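Local coordinates for alpha-1,4-endofucoidanase (Mariniflexile fucanivorans, PDB 6DLH), which hydrolyses internal alpha-1,4-fucosyl linkages of fucoidan with retaining chemistry, as a family 107 glycoside hydrolase built from a catalytic region followed by Ig-like domains, at residues A[532-535]-A[536-539]; A[550-554]-A[555-559]; A[580-583]-A[584-588]. All coordinates share one frame; numbering follows the deposited sequence.

Interaction 1 (A[532-535]-A[536-539]); sequences WFSN and PMVL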
ATOM      1  N   TRP A 532      22.163   0.915 -17.778  1.00 42.72           N
ATOM      2  CA  TRP A 532      21.094  -0.074 -17.808  1.00 44.21           C
ATOM      3  C   TRP A 532      21.638  -1.459 -17.446  1.00 45.01           C
ATOM      4  O   TRP A 532      22.844  -1.689 -17.495  1.00 45.46           O
ATOM      5  CB  TRP A 532      20.423  -0.093 -19.185  1.00 43.85           C
ATOM      6  CG  TRP A 532      19.678   1.154 -19.545  1.00 43.20           C
ATOM      7  CD1 TRP A 532      20.153   2.220 -20.253  1.00 44.96           C
ATOM      8  CD2 TRP A 532      18.301   1.454 -19.253  1.00 43.97           C
ATOM      9  NE1 TRP A 532      19.175   3.165 -20.415  1.00 44.06           N
ATOM     10  CE2 TRP A 532      18.028   2.726 -19.807  1.00 44.69           C
ATOM     11  CE3 TRP A 532      17.281   0.786 -18.563  1.00 42.06           C
ATOM     12  CZ2 TRP A 532      16.778   3.335 -19.698  1.00 42.80           C
ATOM     13  CZ3 TRP A 532      16.046   1.389 -18.457  1.00 41.57           C
ATOM     14  CH2 TRP A 532      15.800   2.642 -19.020  1.00 42.60           C
ATOM     15  N   PHE A 533      20.731  -2.378 -17.079  1.00 44.66           N
ATOM     16  CA  PHE A 533      21.104  -3.728 -16.678  1.00 44.13           C
ATOM     17  C   PHE A 533      21.658  -4.505 -17.875  1.00 42.54           C
ATOM     18  O   PHE A 533      22.698  -5.150 -17.764  1.00 38.68           O
ATOM     19  CB  PHE A 533      19.937  -4.448 -15.991  1.00 44.82           C
ATOM     20  CG  PHE A 533      20.168  -5.918 -15.738  1.00 45.22           C
ATOM     21  CD1 PHE A 533      20.961  -6.343 -14.679  1.00 44.43           C
ATOM     22  CD2 PHE A 533      19.613  -6.878 -16.575  1.00 44.46           C
ATOM     23  CE1 PHE A 533      21.187  -7.695 -14.462  1.00 47.43           C
ATOM     24  CE2 PHE A 533      19.843  -8.229 -16.360  1.00 43.80           C
ATOM     25  CZ  PHE A 533      20.629  -8.637 -15.304  1.00 45.05           C
ATOM     26  N   SER A 534      20.959  -4.422 -19.012  1.00 42.31           N
ATOM     27  CA  SER A 534      21.385  -5.086 -20.233  1.00 43.87           C
ATOM     28  C   SER A 534      20.833  -4.369 -21.462  1.00 44.78           C
ATOM     29  O   SER A 534      20.034  -3.438 -21.357  1.00 42.45           O
ATOM     30  CB  SER A 534      21.005  -6.546 -20.229  1.00 43.78           C
ATOM     31  OG  SER A 534      19.604  -6.696 -20.367  1.00 46.51           O
ATOM     32  N   ASN A 535      21.284  -4.838 -22.631  1.00 44.53           N
ATOM     33  CA  ASN A 535      20.936  -4.282 -23.924  1.00 46.46           C
ATOM     34  C   ASN A 535      21.014  -5.402 -24.959  1.00 49.59           C
ATOM     35  O   ASN A 535      22.107  -5.877 -25.261  1.00 48.34           O
ATOM     36  CB  ASN A 535      21.866  -3.118 -24.283  1.00 43.72           C
ATOM     37  CG  ASN A 535      21.464  -2.395 -25.551  1.00 42.97           C
ATOM     38  OD1 ASN A 535      20.388  -2.631 -26.102  1.00 39.89           O
ATOM     39  ND2 ASN A 535      22.331  -1.510 -26.022  1.00 40.81           N
ATOM     40  N   PRO A 536      19.878  -5.864 -25.536  1.00 51.62           N
ATOM     41  CA  PRO A 536      18.553  -5.326 -25.222  1.00 51.21           C
ATOM     42  C   PRO A 536      17.959  -5.803 -23.897  1.00 52.02           C
ATOM     43  O   PRO A 536      18.611  -6.500 -23.119  1.00 49.66           O
ATOM     44  CB  PRO A 536      17.693  -5.823 -26.393  1.00 50.88           C
ATOM     45  CG  PRO A 536      18.343  -7.122 -26.813  1.00 51.20           C
ATOM     46  CD  PRO A 536      19.824  -6.917 -26.566  1.00 49.48           C
ATOM     47  N   MET A 537      16.717  -5.371 -23.649  1.00 53.60           N
ATOM     48  CA  MET A 537      15.936  -5.756 -22.486  1.00 51.14           C
ATOM     49  C   MET A 537      14.563  -6.204 -22.960  1.00 47.70           C
ATOM     50  O   MET A 537      13.790  -5.400 -23.475  1.00 51.38           O
ATOM     51  CB  MET A 537      15.756  -4.576 -21.532  1.00 54.49           C
ATOM     52  CG  MET A 537      16.891  -4.434 -20.558  1.00 59.55           C
ATOM     53  SD  MET A 537      16.450  -3.343 -19.192  1.00 67.47           S
ATOM     54  CE  MET A 537      18.092  -2.884 -18.649  1.00 60.18           C
ATOM     55  N   VAL A 538      14.288  -7.499 -22.796  1.00 46.38           N
ATOM     56  CA  VAL A 538      13.028  -8.087 -23.218  1.00 45.71           C
ATOM     57  C   VAL A 538      12.088  -8.060 -22.014  1.00 45.84           C
ATOM     58  O   VAL A 538      12.394  -8.623 -20.967  1.00 46.47           O
ATOM     59  CB  VAL A 538      13.234  -9.513 -23.776  1.00 44.45           C
ATOM     60  CG1 VAL A 538      11.936 -10.136 -24.276  1.00 44.24           C
ATOM     61  CG2 VAL A 538      14.291  -9.545 -24.875  1.00 45.11           C
ATOM     62  N   LEU A 539      10.962  -7.357 -22.154  1.00 46.22           N
ATOM     63  CA  LEU A 539       9.997  -7.282 -21.070  1.00 45.70           C
ATOM     64  C   LEU A 539       8.862  -8.259 -21.359  1.00 45.56           C
ATOM     65  O   LEU A 539       8.810  -8.839 -22.440  1.00 43.27           O
ATOM     66  CB  LEU A 539       9.484  -5.844 -20.939  1.00 43.55           C
ATOM     67  CG  LEU A 539      10.531  -4.772 -20.636  1.00 43.72           C
ATOM     68  CD1 LEU A 539       9.864  -3.413 -20.496  1.00 43.52           C
ATOM     69  CD2 LEU A 539      11.327  -5.100 -19.378  1.00 42.75           C
TER
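S534 OG donates to P536 O at 2.9 Å, with the donor tilted 29° from the carbonyl plane. The bond spans a cis-proline turn: the N535–P536 peptide is cis, and the backbone angles of these two residues lie near those of a type VIb turn. The turn belongs to the middle one of three Ig-like domains and lies where the chain passes from one sheet to another. Strand 531-532 pairs with 558-559, whereas strand 537-543, after the bend, runs parallel to 613-623.

The indole of W532 is fixed by its NE1 bond to S614 O, and N535 OD1 accepts from E617 N, so strand 613-623 holds the indole before the turn and the asparagine within it.

M537 fills the inner side of the bend. The sulfur M537 SD stands 5.4 Å from the centroid of the W532 six-membered ring, a Met-aromatic contact made obliquely, with the two side chains crossing at about a right angle. Nearer the backbone, M537 CG comes within 3.5 Å of S534 OG, the hydroxyl already held by P536. This CG lies anti to the carbonyl carbon (chi1 -87°) and the chain is extended from there, which carries the methyl CE back beneath the residues before the turn. CE lies 3.6 Å from F533 CB and 3.7 Å from W532 CB, and its closest approach is to the backbone, where M537 CE stands 3.1 Å from F533 N.

Interaction 2 (A[550-554]-A[555-559]); sequences SLLKL and GVDFY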
ATOM      1  N   SER A 550       4.330  -2.709 -16.846  1.00 39.37           N
ATOM      2  CA  SER A 550       5.679  -3.147 -16.525  1.00 39.58           C
ATOM      3  C   SER A 550       6.423  -2.047 -15.770  1.00 39.73           C
ATOM      4  O   SER A 550       6.131  -0.865 -15.938  1.00 41.23           O
ATOM      5  CB  SER A 550       6.420  -3.583 -17.766  1.00 42.77           C
ATOM      6  OG  SER A 550       7.537  -4.394 -17.429  1.00 47.31           O
ATOM      7  N   LEU A 551       7.396  -2.454 -14.949  1.00 36.23           N
ATOM      8  CA  LEU A 551       8.117  -1.536 -14.085  1.00 38.13           C
ATOM      9  C   LEU A 551       9.594  -1.485 -14.462  1.00 37.48           C
ATOM     10  O   LEU A 551      10.176  -2.479 -14.892  1.00 41.00           O
ATOM     11  CB  LEU A 551       7.951  -1.987 -12.629  1.00 35.46           C
ATOM     12  CG  LEU A 551       6.518  -1.960 -12.095  1.00 33.72           C
ATOM     13  CD1 LEU A 551       6.436  -2.620 -10.728  1.00 33.10           C
ATOM     14  CD2 LEU A 551       5.990  -0.533 -12.038  1.00 32.66           C
ATOM     15  N   LEU A 552      10.188  -0.303 -14.278  1.00 36.43           N
ATOM     16  CA  LEU A 552      11.628  -0.139 -14.327  1.00 35.95           C
ATOM     17  C   LEU A 552      12.075   0.422 -12.982  1.00 36.22           C
ATOM     18  O   LEU A 552      11.555   1.441 -12.547  1.00 38.31           O
ATOM     19  CB  LEU A 552      11.970   0.804 -15.486  1.00 36.24           C
ATOM     20  CG  LEU A 552      11.532   0.323 -16.869  1.00 36.22           C
ATOM     21  CD1 LEU A 552      11.802   1.382 -17.926  1.00 36.57           C
ATOM     22  CD2 LEU A 552      12.223  -0.983 -17.234  1.00 38.11           C
ATOM     23  N   LYS A 553      13.026  -0.250 -12.328  1.00 36.53           N
ATOM     24  CA  LYS A 553      13.352   0.078 -10.949  1.00 39.24           C
ATOM     25  C   LYS A 553      14.860   0.203 -10.751  1.00 40.60           C
ATOM     26  O   LYS A 553      15.632  -0.663 -11.168  1.00 42.38           O
ATOM     27  CB  LYS A 553      12.781  -0.978  -9.996  1.00 40.34           C
ATOM     28  CG  LYS A 553      11.265  -1.118 -10.001  1.00 42.46           C
ATOM     29  CD  LYS A 553      10.725  -1.842  -8.785  1.00 44.48           C
ATOM     30  CE  LYS A 553      10.931  -3.339  -8.834  1.00 44.50           C
ATOM     31  NZ  LYS A 553      10.814  -3.942  -7.485  1.00 49.14           N
ATOM     32  N   LEU A 554      15.256   1.286 -10.074  1.00 39.85           N
ATOM     33  CA  LEU A 554      16.631   1.523  -9.669  1.00 39.42           C
ATOM     34  C   LEU A 554      17.148   0.279  -8.950  1.00 40.26           C
ATOM     35  O   LEU A 554      16.467  -0.271  -8.083  1.00 39.24           O
ATOM     36  CB  LEU A 554      16.649   2.759  -8.761  1.00 40.83           C
ATOM     37  CG  LEU A 554      18.014   3.277  -8.304  1.00 44.18           C
ATOM     38  CD1 LEU A 554      18.771   3.930  -9.456  1.00 39.62           C
ATOM     39  CD2 LEU A 554      17.852   4.262  -7.145  1.00 41.66           C
ATOM     40  N   GLY A 555      18.337  -0.183  -9.359  1.00 38.64           N
ATOM     41  CA  GLY A 555      18.994  -1.312  -8.720  1.00 39.15           C
ATOM     42  C   GLY A 555      18.609  -2.652  -9.350  1.00 39.95           C
ATOM     43  O   GLY A 555      19.181  -3.685  -9.001  1.00 41.92           O
ATOM     44  N   VAL A 556      17.633  -2.624 -10.268  1.00 38.87           N
ATOM     45  CA  VAL A 556      17.182  -3.821 -10.965  1.00 37.92           C
ATOM     46  C   VAL A 556      17.418  -3.621 -12.460  1.00 39.67           C
ATOM     47  O   VAL A 556      18.112  -4.416 -13.092  1.00 40.33           O
ATOM     48  CB  VAL A 556      15.698  -4.140 -10.684  1.00 37.51           C
ATOM     49  CG1 VAL A 556      15.270  -5.467 -11.298  1.00 35.97           C
ATOM     50  CG2 VAL A 556      15.368  -4.113  -9.198  1.00 38.03           C
ATOM     51  N   ASP A 557      16.851  -2.535 -13.005  1.00 38.76           N
ATOM     52  CA  ASP A 557      16.830  -2.316 -14.445  1.00 38.46           C
ATOM     53  C   ASP A 557      17.845  -1.248 -14.858  1.00 38.86           C
ATOM     54  O   ASP A 557      18.279  -1.232 -16.008  1.00 37.74           O
ATOM     55  CB  ASP A 557      15.411  -2.030 -14.935  1.00 38.63           C
ATOM     56  CG  ASP A 557      14.431  -3.112 -14.521  1.00 39.89           C
ATOM     57  OD1 ASP A 557      14.592  -4.250 -14.987  1.00 40.84           O
ATOM     58  OD2 ASP A 557      13.535  -2.812 -13.712  1.00 44.15           O
ATOM     59  N   PHE A 558      18.217  -0.365 -13.918  1.00 37.68           N
ATOM     60  CA  PHE A 558      19.146   0.725 -14.178  1.00 36.91           C
ATOM     61  C   PHE A 558      19.785   1.143 -12.856  1.00 37.06           C
ATOM     62  O   PHE A 558      19.242   0.850 -11.793  1.00 39.41           O
ATOM     63  CB  PHE A 558      18.431   1.869 -14.904  1.00 38.88           C
ATOM     64  CG  PHE A 558      17.300   2.497 -14.124  1.00 42.48           C
ATOM     65  CD1 PHE A 558      17.521   3.609 -13.319  1.00 41.59           C
ATOM     66  CD2 PHE A 558      16.019   1.970 -14.180  1.00 42.25           C
ATOM     67  CE1 PHE A 558      16.486   4.176 -12.591  1.00 44.63           C
ATOM     68  CE2 PHE A 558      14.986   2.535 -13.447  1.00 43.86           C
ATOM     69  CZ  PHE A 558      15.221   3.639 -12.657  1.00 44.73           C
ATOM     70  N   TYR A 559      20.937   1.820 -12.913  1.00 36.09           N
ATOM     71  CA  TYR A 559      21.638   2.143 -11.679  1.00 37.77           C
ATOM     72  C   TYR A 559      22.689   3.232 -11.894  1.00 38.84           C
ATOM     73  O   TYR A 559      23.146   3.449 -13.011  1.00 39.13           O
ATOM     74  CB  TYR A 559      22.234   0.878 -11.052  1.00 36.83           C
ATOM     75  CG  TYR A 559      22.876   1.098  -9.707  1.00 40.13           C
ATOM     76  CD1 TYR A 559      22.108   1.320  -8.571  1.00 38.92           C
ATOM     77  CD2 TYR A 559      24.258   1.097  -9.568  1.00 39.80           C
ATOM     78  CE1 TYR A 559      22.697   1.522  -7.332  1.00 38.07           C
ATOM     79  CE2 TYR A 559      24.860   1.305  -8.336  1.00 39.74           C
ATOM     80  CZ  TYR A 559      24.077   1.517  -7.214  1.00 39.09           C
ATOM     81  OH  TYR A 559      24.668   1.716  -5.998  1.00 41.14           O
TER
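K553 O takes two backbone donors from the turn: D557 N at 2.9 Å in a nearly straight bond (176°), and V556 N, also at 2.9 Å, with the donor tilted 33° from the carbonyl plane. K553 N in turn gives its hydrogen to the anti lone pair of D557 OD2 at 3.0 Å.

Residues 553 to 556 form a type II beta turn by which this Ig-like domain passes from strand 550-553 to 558-559. G555 suits its third position, since a CB there would collide with L554 O, and G555 N bonds to F558 O at 2.8 Å.

The F558 ring packs against the end of the strand and the first half of the turn. L554 CA sits 3.9 Å above one face, offset toward the rim, while L552 O lies in plane at the edge; L552 CB is 4.0 Å from F558 CE2. An alanine in place of F558 would remove the ring, and L554 CA and the L552 side chain would probably face a gap.

Farther out, L566 touches both L554 and F558, and K553 NZ makes a salt bridge to D127 in the N-terminal part of the chain.

Interaction 3 (A[580-583]-A[584-588]); sequences TQNS and DDTWR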
ATOM      1  N   THR A 580       5.805   6.790 -17.204  1.00 43.02           N
ATOM      2  CA  THR A 580       5.537   7.736 -16.134  1.00 42.20           C
ATOM      3  C   THR A 580       6.389   7.366 -14.920  1.00 40.93           C
ATOM      4  O   THR A 580       6.717   6.201 -14.711  1.00 41.13           O
ATOM      5  CB  THR A 580       4.036   7.838 -15.819  1.00 46.10           C
ATOM      6  OG1 THR A 580       3.518   6.524 -15.623  1.00 46.56           O
ATOM      7  CG2 THR A 580       3.225   8.509 -16.908  1.00 50.34           C
ATOM      8  N   GLN A 581       6.746   8.378 -14.129  1.00 39.44           N
ATOM      9  CA  GLN A 581       7.545   8.176 -12.933  1.00 38.80           C
ATOM     10  C   GLN A 581       6.619   7.974 -11.736  1.00 40.32           C
ATOM     11  O   GLN A 581       5.724   8.781 -11.510  1.00 43.47           O
ATOM     12  CB  GLN A 581       8.466   9.378 -12.729  1.00 37.37           C
ATOM     13  CG  GLN A 581       9.420   9.202 -11.557  1.00 38.82           C
ATOM     14  CD  GLN A 581      10.466  10.286 -11.498  1.00 37.24           C
ATOM     15  OE1 GLN A 581      10.322  11.348 -12.099  1.00 39.16           O
ATOM     16  NE2 GLN A 581      11.534  10.021 -10.763  1.00 36.02           N
ATOM     17  N   ASN A 582       6.841   6.891 -10.979  1.00 41.11           N
ATOM     18  CA  ASN A 582       6.062   6.610  -9.782  1.00 41.32           C
ATOM     19  C   ASN A 582       6.797   7.157  -8.561  1.00 42.13           C
ATOM     20  O   ASN A 582       6.160   7.552  -7.588  1.00 41.65           O
ATOM     21  CB  ASN A 582       5.750   5.116  -9.618  1.00 42.25           C
ATOM     22  CG  ASN A 582       4.643   4.599 -10.520  1.00 42.22           C
ATOM     23  OD1 ASN A 582       4.029   5.357 -11.271  1.00 41.20           O
ATOM     24  ND2 ASN A 582       4.373   3.304 -10.446  1.00 38.94           N
ATOM     25  N   SER A 583       8.136   7.163  -8.624  1.00 41.71           N
ATOM     26  CA  SER A 583       8.981   7.718  -7.576  1.00 42.52           C
ATOM     27  C   SER A 583      10.415   7.878  -8.078  1.00 42.96           C
ATOM     28  O   SER A 583      10.699   7.647  -9.250  1.00 45.33           O
ATOM     29  CB  SER A 583       8.927   6.882  -6.315  1.00 40.09           C
ATOM     30  OG  SER A 583       9.548   5.621  -6.503  1.00 39.33           O
ATOM     31  N   ASP A 584      11.315   8.259  -7.166  1.00 45.05           N
ATOM     32  CA  ASP A 584      12.721   8.482  -7.462  1.00 46.93           C
ATOM     33  C   ASP A 584      13.416   7.195  -7.909  1.00 47.08           C
ATOM     34  O   ASP A 584      14.517   7.249  -8.453  1.00 43.45           O
ATOM     35  CB  ASP A 584      13.458   9.041  -6.242  1.00 51.27           C
ATOM     36  CG  ASP A 584      13.442  10.557  -6.179  1.00 54.79           C
ATOM     37  OD1 ASP A 584      12.769  11.170  -7.037  1.00 54.41           O
ATOM     38  OD2 ASP A 584      14.108  11.110  -5.274  1.00 57.65           O
ATOM     39  N   ASP A 585      12.791   6.041  -7.655  1.00 42.57           N
ATOM     40  CA  ASP A 585      13.463   4.781  -7.913  1.00 40.88           C
ATOM     41  C   ASP A 585      12.564   3.855  -8.725  1.00 37.94           C
ATOM     42  O   ASP A 585      12.905   2.692  -8.920  1.00 39.46           O
ATOM     43  CB  ASP A 585      14.028   4.175  -6.621  1.00 43.34           C
ATOM     44  CG  ASP A 585      13.005   3.651  -5.621  1.00 46.48           C
ATOM     45  OD1 ASP A 585      11.792   3.667  -5.933  1.00 46.71           O
ATOM     46  OD2 ASP A 585      13.436   3.218  -4.527  1.00 47.46           O
ATOM     47  N   THR A 586      11.430   4.376  -9.212  1.00 35.35           N
ATOM     48  CA  THR A 586      10.427   3.521  -9.826  1.00 35.01           C
ATOM     49  C   THR A 586       9.716   4.247 -10.964  1.00 35.69           C
ATOM     50  O   THR A 586       9.132   5.316 -10.773  1.00 39.26           O
ATOM     51  CB  THR A 586       9.440   2.978  -8.778  1.00 34.95           C
ATOM     52  OG1 THR A 586      10.144   2.316  -7.723  1.00 33.56           O
ATOM     53  CG2 THR A 586       8.429   2.024  -9.371  1.00 34.71           C
ATOM     54  N   TRP A 587       9.754   3.629 -12.150  1.00 34.47           N
ATOM     55  CA  TRP A 587       9.051   4.126 -13.322  1.00 34.09           C
ATOM     56  C   TRP A 587       8.116   3.036 -13.828  1.00 34.85           C
ATOM     57  O   TRP A 587       8.340   1.854 -13.577  1.00 34.15           O
ATOM     58  CB  TRP A 587      10.039   4.567 -14.411  1.00 33.11           C
ATOM     59  CG  TRP A 587      10.955   5.676 -13.994  1.00 31.92           C
ATOM     60  CD1 TRP A 587      11.931   5.626 -13.036  1.00 32.34           C
ATOM     61  CD2 TRP A 587      10.992   7.010 -14.528  1.00 31.83           C
ATOM     62  NE1 TRP A 587      12.571   6.832 -12.940  1.00 32.89           N
ATOM     63  CE2 TRP A 587      12.012   7.704 -13.840  1.00 33.53           C
ATOM     64  CE3 TRP A 587      10.258   7.687 -15.507  1.00 33.24           C
ATOM     65  CZ2 TRP A 587      12.316   9.038 -14.108  1.00 34.74           C
ATOM     66  CZ3 TRP A 587      10.560   9.007 -15.771  1.00 33.80           C
ATOM     67  CH2 TRP A 587      11.578   9.670 -15.084  1.00 33.47           C
ATOM     68  N   ARG A 588       7.083   3.455 -14.561  1.00 38.41           N
ATOM     69  CA  ARG A 588       6.035   2.553 -15.006  1.00 41.57           C
ATOM     70  C   ARG A 588       5.836   2.703 -16.511  1.00 40.32           C
ATOM     71  O   ARG A 588       5.710   3.818 -17.009  1.00 41.84           O
ATOM     72  CB  ARG A 588       4.738   2.872 -14.254  1.00 46.12           C
ATOM     73  CG  ARG A 588       3.475   2.298 -14.880  1.00 51.10           C
ATOM     74  CD  ARG A 588       3.093   0.933 -14.334  1.00 57.65           C
ATOM     75  NE  ARG A 588       2.017   0.328 -15.110  1.00 60.57           N
ATOM     76  CZ  ARG A 588       0.721   0.446 -14.840  1.00 60.84           C
ATOM     77  NH1 ARG A 588       0.323   1.148 -13.792  1.00 59.76           N
ATOM     78  NH2 ARG A 588      -0.170  -0.139 -15.624  1.00 58.33           N
TER
HETATM   79  O   HOH W   1       3.260   4.745 -17.722  1.00 42.56           O
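T580 and R588 form an antiparallel hydrogen-bonded pair, with R588 N to T580 O at 2.8 Å and T580 N to R588 O completing it, and from there the two strands close into a beta hairpin. Before the type I turn from S583 to T586 the hairpin carries a classic beta bulge: N582 N and S583 N both donate to T586 O, at 2.8 Å and 3.0 Å, so that one carbonyl serves two consecutive amides. The return bond, T586 N to S583 O, is weak.

The main side-chain contact lies on the face bearing Q581 and W587, a non-hydrogen-bonded pair. With CG anti to the backbone N (chi1 -175°) and the chain extended beyond it, Q581 lies flat across the indole, CG over the ring centre and CD over W587 CZ2. Its amide plane is only 15° from the ring plane, and the Q581 CB hydrogens make a CH-pi contact, CB standing 3.6 Å from the centroid of the W587 six-membered ring. Q581 NE2 donates to S583 O at 2.9 Å, approaching from above the carbonyl, 57° out of its plane, which restrains the rotation of the amide. W587 itself reaches T567 and I568 of strand 567-572, in the other sheet of the Ig-like domain; its NE1 is buried here and has no partner in the model.

At the turn, T586 OG1 donates to D585 OD1 at 2.8 Å, meeting the carboxylate from above its plane, and accepts from R64 NE, which ties the hairpin to the N-terminal part of the chain. At the far end T580 and R588 lie side by side. There a water bridges them, 2.8 Å from T580 OG1 and donating to R588 O at 2.7 Å.

How the interactions relate
All three contacts belong to one Ig-like domain and mix buried with exposed residues. W532 and M537, L552, F558 and Y559, and S583, T586 and W587 are buried, whereas F533, N535, P536, V556, T580, Q581 and D584 are exposed. Interactions 1 and 2 join beside the pairing of strands 531-532 and 558-559: F533 N lies 2.9 Å from D557 O, a probable hydrogen bond. Interactions 2 and 3 meet in another sheet, where L552 O lies 2.9 Å from W587 N. Interactions 1 and 3 do not touch. Chemistry follows place: a methionine fills the bend in interaction 1, interaction 2 combines backbone and carboxylate bonds with a buried phenylalanine ring, and interaction 3 sets an exposed glutamine on a buried indole.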